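Local coordinates for protein guanine nucleotide exchange factor SRM1 (Saccharomyces cerevisiae, PDB 3OF7) that promotes the exchange of GDP for GTP on the GTPases GSP1 and GSP2, binds chromatin and controls RNA metabolism and nuclear transport, at residues A[35-45]-A[51-61]. Numbering follows the deposited sequence. Where two conformers were deposited one is given.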
loop_
_atom_site.group_PDB
_atom_site.type_symbol
_atom_site.label_atom_id
_atom_site.label_comp_id
_atom_site.label_asym_id
_atom_site.label_seq_id
_atom_site.Cartn_x
_atom_site.Cartn_y
_atom_site.Cartn_z
ATOM N N GLY A 35 -2.411 -15.372 4.041
ATOM C CA GLY A 35 -0.951 -15.353 3.919
ATOM C C GLY A 35 -0.311 -15.830 5.213
ATOM O O GLY A 35 -0.825 -16.737 5.870
ATOM N N THR A 36 0.797 -15.203 5.593
ATOM C CA THR A 36 1.550 -15.601 6.790
ATOM C C THR A 36 1.467 -14.517 7.868
ATOM O O THR A 36 1.652 -13.328 7.588
ATOM C CB THR A 36 3.013 -15.974 6.427
ATOM O OG1 THR A 36 2.986 -17.098 5.539
ATOM C CG2 THR A 36 3.844 -16.349 7.672
ATOM N N GLY A 37 1.170 -14.945 9.092
ATOM C CA GLY A 37 0.970 -14.030 10.205
ATOM C C GLY A 37 1.809 -14.398 11.414
ATOM O O GLY A 37 1.321 -14.357 12.547
ATOM N N SER A 38 3.074 -14.741 11.173
ATOM C CA SER A 38 3.993 -15.150 12.249
ATOM C C SER A 38 4.271 -14.011 13.241
ATOM O O SER A 38 4.735 -14.250 14.362
ATOM C CB SER A 38 5.303 -15.689 11.655
ATOM O OG SER A 38 6.070 -14.646 11.077
ATOM N N MET A 39 3.986 -12.781 12.815
ATOM C CA MET A 39 4.178 -11.589 13.641
ATOM C C MET A 39 2.826 -10.918 13.932
ATOM O O MET A 39 2.752 -9.705 14.160
ATOM C CB MET A 39 5.166 -10.617 12.966
ATOM C CG MET A 39 6.626 -11.108 12.938
ATOM S SD MET A 39 7.806 -10.088 12.003
ATOM C CE MET A 39 7.269 -10.409 10.323
ATOM N N CYS A 40 1.761 -11.722 13.913
ATOM C CA CYS A 40 0.380 -11.296 14.209
ATOM C C CYS A 40 -0.325 -10.534 13.080
ATOM O O CYS A 40 -1.405 -9.976 13.292
ATOM C CB CYS A 40 0.303 -10.508 15.530
ATOM S SG CYS A 40 0.814 -11.483 16.984
ATOM N N GLU A 41 0.264 -10.541 11.880
ATOM C CA GLU A 41 -0.228 -9.705 10.763
ATOM C C GLU A 41 -1.650 -10.019 10.302
ATOM O O GLU A 41 -2.351 -9.130 9.796
ATOM C CB GLU A 41 0.685 -9.795 9.536
ATOM C CG GLU A 41 2.122 -9.399 9.757
ATOM C CD GLU A 41 3.015 -10.606 9.935
ATOM O OE1 GLU A 41 2.690 -11.464 10.786
ATOM O OE2 GLU A 41 4.038 -10.695 9.220
ATOM N N LEU A 42 -2.058 -11.277 10.447
ATOM C CA LEU A 42 -3.340 -11.731 9.901
ATOM C C LEU A 42 -4.534 -11.242 10.703
ATOM O O LEU A 42 -5.636 -11.154 10.174
ATOM C CB LEU A 42 -3.384 -13.257 9.763
ATOM C CG LEU A 42 -2.415 -13.910 8.772
ATOM C CD1 LEU A 42 -2.577 -15.432 8.780
ATOM C CD2 LEU A 42 -2.601 -13.348 7.361
ATOM N N GLY A 43 -4.319 -10.926 11.976
ATOM C CA GLY A 43 -5.413 -10.479 12.837
ATOM C C GLY A 43 -6.521 -11.499 12.951
ATOM O O GLY A 43 -7.692 -11.146 13.064
ATOM N N LEU A 44 -6.149 -12.775 12.902
ATOM C CA LEU A 44 -7.115 -13.861 13.042
ATOM C C LEU A 44 -7.000 -14.526 14.420
ATOM O O LEU A 44 -7.442 -15.659 14.623
ATOM C CB LEU A 44 -6.961 -14.870 11.902
ATOM C CG LEU A 44 -7.395 -14.380 10.512
ATOM C CD1 LEU A 44 -6.928 -15.339 9.426
ATOM C CD2 LEU A 44 -8.901 -14.152 10.412
ATOM N N GLY A 45 -6.413 -13.798 15.368
ATOM C CA GLY A 45 -6.284 -14.280 16.737
ATOM C C GLY A 45 -5.038 -15.116 16.983
ATOM O O GLY A 45 -4.224 -15.318 16.071
ATOM N N LYS A 51 -1.992 -18.640 12.048
ATOM C CA LYS A 51 -0.845 -17.807 11.676
ATOM C C LYS A 51 -0.310 -18.142 10.268
ATOM O O LYS A 51 0.674 -17.561 9.798
ATOM C CB LYS A 51 0.242 -17.820 12.768
ATOM C CG LYS A 51 1.116 -19.058 12.851
ATOM C CD LYS A 51 1.681 -19.211 14.269
ATOM C CE LYS A 51 3.084 -19.796 14.264
ATOM N NZ LYS A 51 4.071 -18.837 13.661
ATOM N N GLU A 52 -0.987 -19.076 9.602
ATOM C CA GLU A 52 -0.716 -19.401 8.206
ATOM C C GLU A 52 -2.030 -19.815 7.551
ATOM O O GLU A 52 -2.658 -20.806 7.948
ATOM C CB GLU A 52 0.348 -20.498 8.095
ATOM C CG GLU A 52 0.726 -20.878 6.675
ATOM C CD GLU A 52 1.669 -22.066 6.636
ATOM O OE1 GLU A 52 1.192 -23.218 6.718
ATOM O OE2 GLU A 52 2.890 -21.848 6.526
ATOM N N VAL A 53 -2.451 -19.025 6.565
ATOM C CA VAL A 53 -3.792 -19.121 6.003
ATOM C C VAL A 53 -3.676 -18.954 4.490
ATOM O O VAL A 53 -3.289 -17.899 4.001
ATOM C CB VAL A 53 -4.732 -18.061 6.652
ATOM C CG1 VAL A 53 -6.061 -17.970 5.926
ATOM C CG2 VAL A 53 -4.963 -18.384 8.137
ATOM N N LYS A 54 -3.990 -20.014 3.752
ATOM C CA LYS A 54 -3.617 -20.099 2.341
ATOM C C LYS A 54 -4.697 -19.606 1.373
ATOM O O LYS A 54 -4.473 -19.566 0.162
ATOM C CB LYS A 54 -3.169 -21.538 2.005
ATOM C CG LYS A 54 -2.001 -22.018 2.865
ATOM C CD LYS A 54 -1.653 -23.484 2.635
ATOM C CE LYS A 54 -0.572 -23.935 3.620
ATOM N NZ LYS A 54 -0.124 -25.360 3.380
ATOM N N ARG A 55 -5.859 -19.234 1.918
ATOM C CA ARG A 55 -6.981 -18.683 1.139
ATOM C C ARG A 55 -7.658 -17.591 1.958
ATOM O O ARG A 55 -7.616 -17.654 3.185
ATOM C CB ARG A 55 -8.018 -19.782 0.848
ATOM C CG ARG A 55 -7.573 -20.881 -0.110
ATOM C CD ARG A 55 -7.335 -20.333 -1.492
ATOM N NE ARG A 55 -7.401 -21.369 -2.524
ATOM C CZ ARG A 55 -7.576 -21.114 -3.815
ATOM N NH1 ARG A 55 -7.694 -19.854 -4.236
ATOM N NH2 ARG A 55 -7.632 -22.115 -4.687
ATOM N N PRO A 56 -8.296 -16.597 1.295
ATOM C CA PRO A 56 -8.980 -15.531 2.028
ATOM C C PRO A 56 -9.908 -16.071 3.110
ATOM O O PRO A 56 -10.787 -16.888 2.827
ATOM C CB PRO A 56 -9.785 -14.818 0.934
ATOM C CG PRO A 56 -8.948 -14.987 -0.287
ATOM C CD PRO A 56 -8.351 -16.372 -0.164
ATOM N N ARG A 57 -9.688 -15.620 4.340
ATOM C CA ARG A 57 -10.434 -16.085 5.495
ATOM C C ARG A 57 -11.229 -14.921 6.063
ATOM O O ARG A 57 -10.661 -13.867 6.374
ATOM C CB ARG A 57 -9.462 -16.640 6.541
ATOM C CG ARG A 57 -10.101 -17.048 7.874
ATOM C CD ARG A 57 -10.615 -18.489 7.845
ATOM N NE ARG A 57 -9.551 -19.445 7.532
ATOM C CZ ARG A 57 -8.666 -19.907 8.410
ATOM N NH1 ARG A 57 -8.702 -19.516 9.682
ATOM N NH2 ARG A 57 -7.740 -20.767 8.016
ATOM N N LEU A 58 -12.542 -15.103 6.193
ATOM C CA LEU A 58 -13.388 -14.057 6.770
ATOM C C LEU A 58 -12.914 -13.735 8.184
ATOM O O LEU A 58 -12.764 -14.630 9.008
ATOM C CB LEU A 58 -14.854 -14.498 6.764
ATOM C CG LEU A 58 -15.854 -13.500 7.354
ATOM C CD1 LEU A 58 -16.009 -12.282 6.442
ATOM C CD2 LEU A 58 -17.204 -14.186 7.585
ATOM N N ASN A 59 -12.644 -12.457 8.460
ATOM C CA ASN A 59 -12.124 -12.081 9.761
ATOM C C ASN A 59 -13.277 -11.914 10.754
ATOM O O ASN A 59 -14.089 -10.987 10.606
ATOM C CB ASN A 59 -11.278 -10.802 9.670
ATOM C CG ASN A 59 -10.471 -10.551 10.922
ATOM O OD1 ASN A 59 -11.006 -10.591 12.033
ATOM N ND2 ASN A 59 -9.171 -10.294 10.755
ATOM N N PRO A 60 -13.356 -12.815 11.764
ATOM C CA PRO A 60 -14.506 -12.789 12.673
ATOM C C PRO A 60 -14.432 -11.682 13.727
ATOM O O PRO A 60 -15.418 -11.437 14.417
ATOM C CB PRO A 60 -14.464 -14.171 13.333
ATOM C CG PRO A 60 -13.008 -14.534 13.354
ATOM C CD PRO A 60 -12.374 -13.855 12.142
ATOM N N PHE A 61 -13.282 -11.021 13.847
ATOM C CA PHE A 61 -13.115 -9.922 14.806
ATOM C C PHE A 61 -13.537 -8.568 14.222
ATOM O O PHE A 61 -13.541 -7.543 14.920
ATOM C CB PHE A 61 -11.672 -9.886 15.323
ATOM C CG PHE A 61 -11.241 -11.173 15.958
ATOM C CD1 PHE A 61 -11.756 -11.554 17.201
ATOM C CD2 PHE A 61 -10.360 -12.027 15.305
ATOM C CE1 PHE A 61 -11.383 -12.764 17.788
ATOM C CE2 PHE A 61 -9.974 -13.243 15.892
ATOM C CZ PHE A 61 -10.487 -13.605 17.137
HETATM O O HOH W 1 4.218 -19.517 5.971
#
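Leu44 packs between the two runs of chain, its methyls parted between two sets of partners. CD1 meets Val53 CG2 tip to tip at 3.8 Å and lies against the aliphatic start of Arg57, while CD2 rests on Asn59 and on Pro60 CD. Leu42 CD1 reaches the same Val53 methyl, 3.8 Å from CG2, so both leucines bear on it from one side. With CG anti to the backbone N (chi1 -167°), Asn59 carries its amide across to the 35-45 loop, where ND2 donates to Gly43 O at 2.9 Å from well above the carbonyl plane. OD1 accepts from Phe61 N at 2.9 Å in an Asx turn, so that bonds at both ends of the amide fix its rotation. With an alanine here, Gly43 O is likely to lose this donor, and the turn leading to Phe61, whose ring edge abuts Leu44 C through CE2, its side-chain acceptor. Gly35 and Val53 exchange two backbone hydrogen bonds, and Gly37 N donates to Lys51 O at 2.8 Å, making a short antiparallel ladder. On its Thr36 and Glu52 face, one water donates to both Thr36 OG1 and Glu52 OE2; Thr36 OG1 also bonds Thr406 O. Strand 30-34 pairs with 56-58 in the same propeller blade, and Phe443 of that sheet backs Leu42. Directional bonds thus set the geometry at both ends of this RCC1-repeat loop, while the leucines and Val53 add nonspecific apolar packing between.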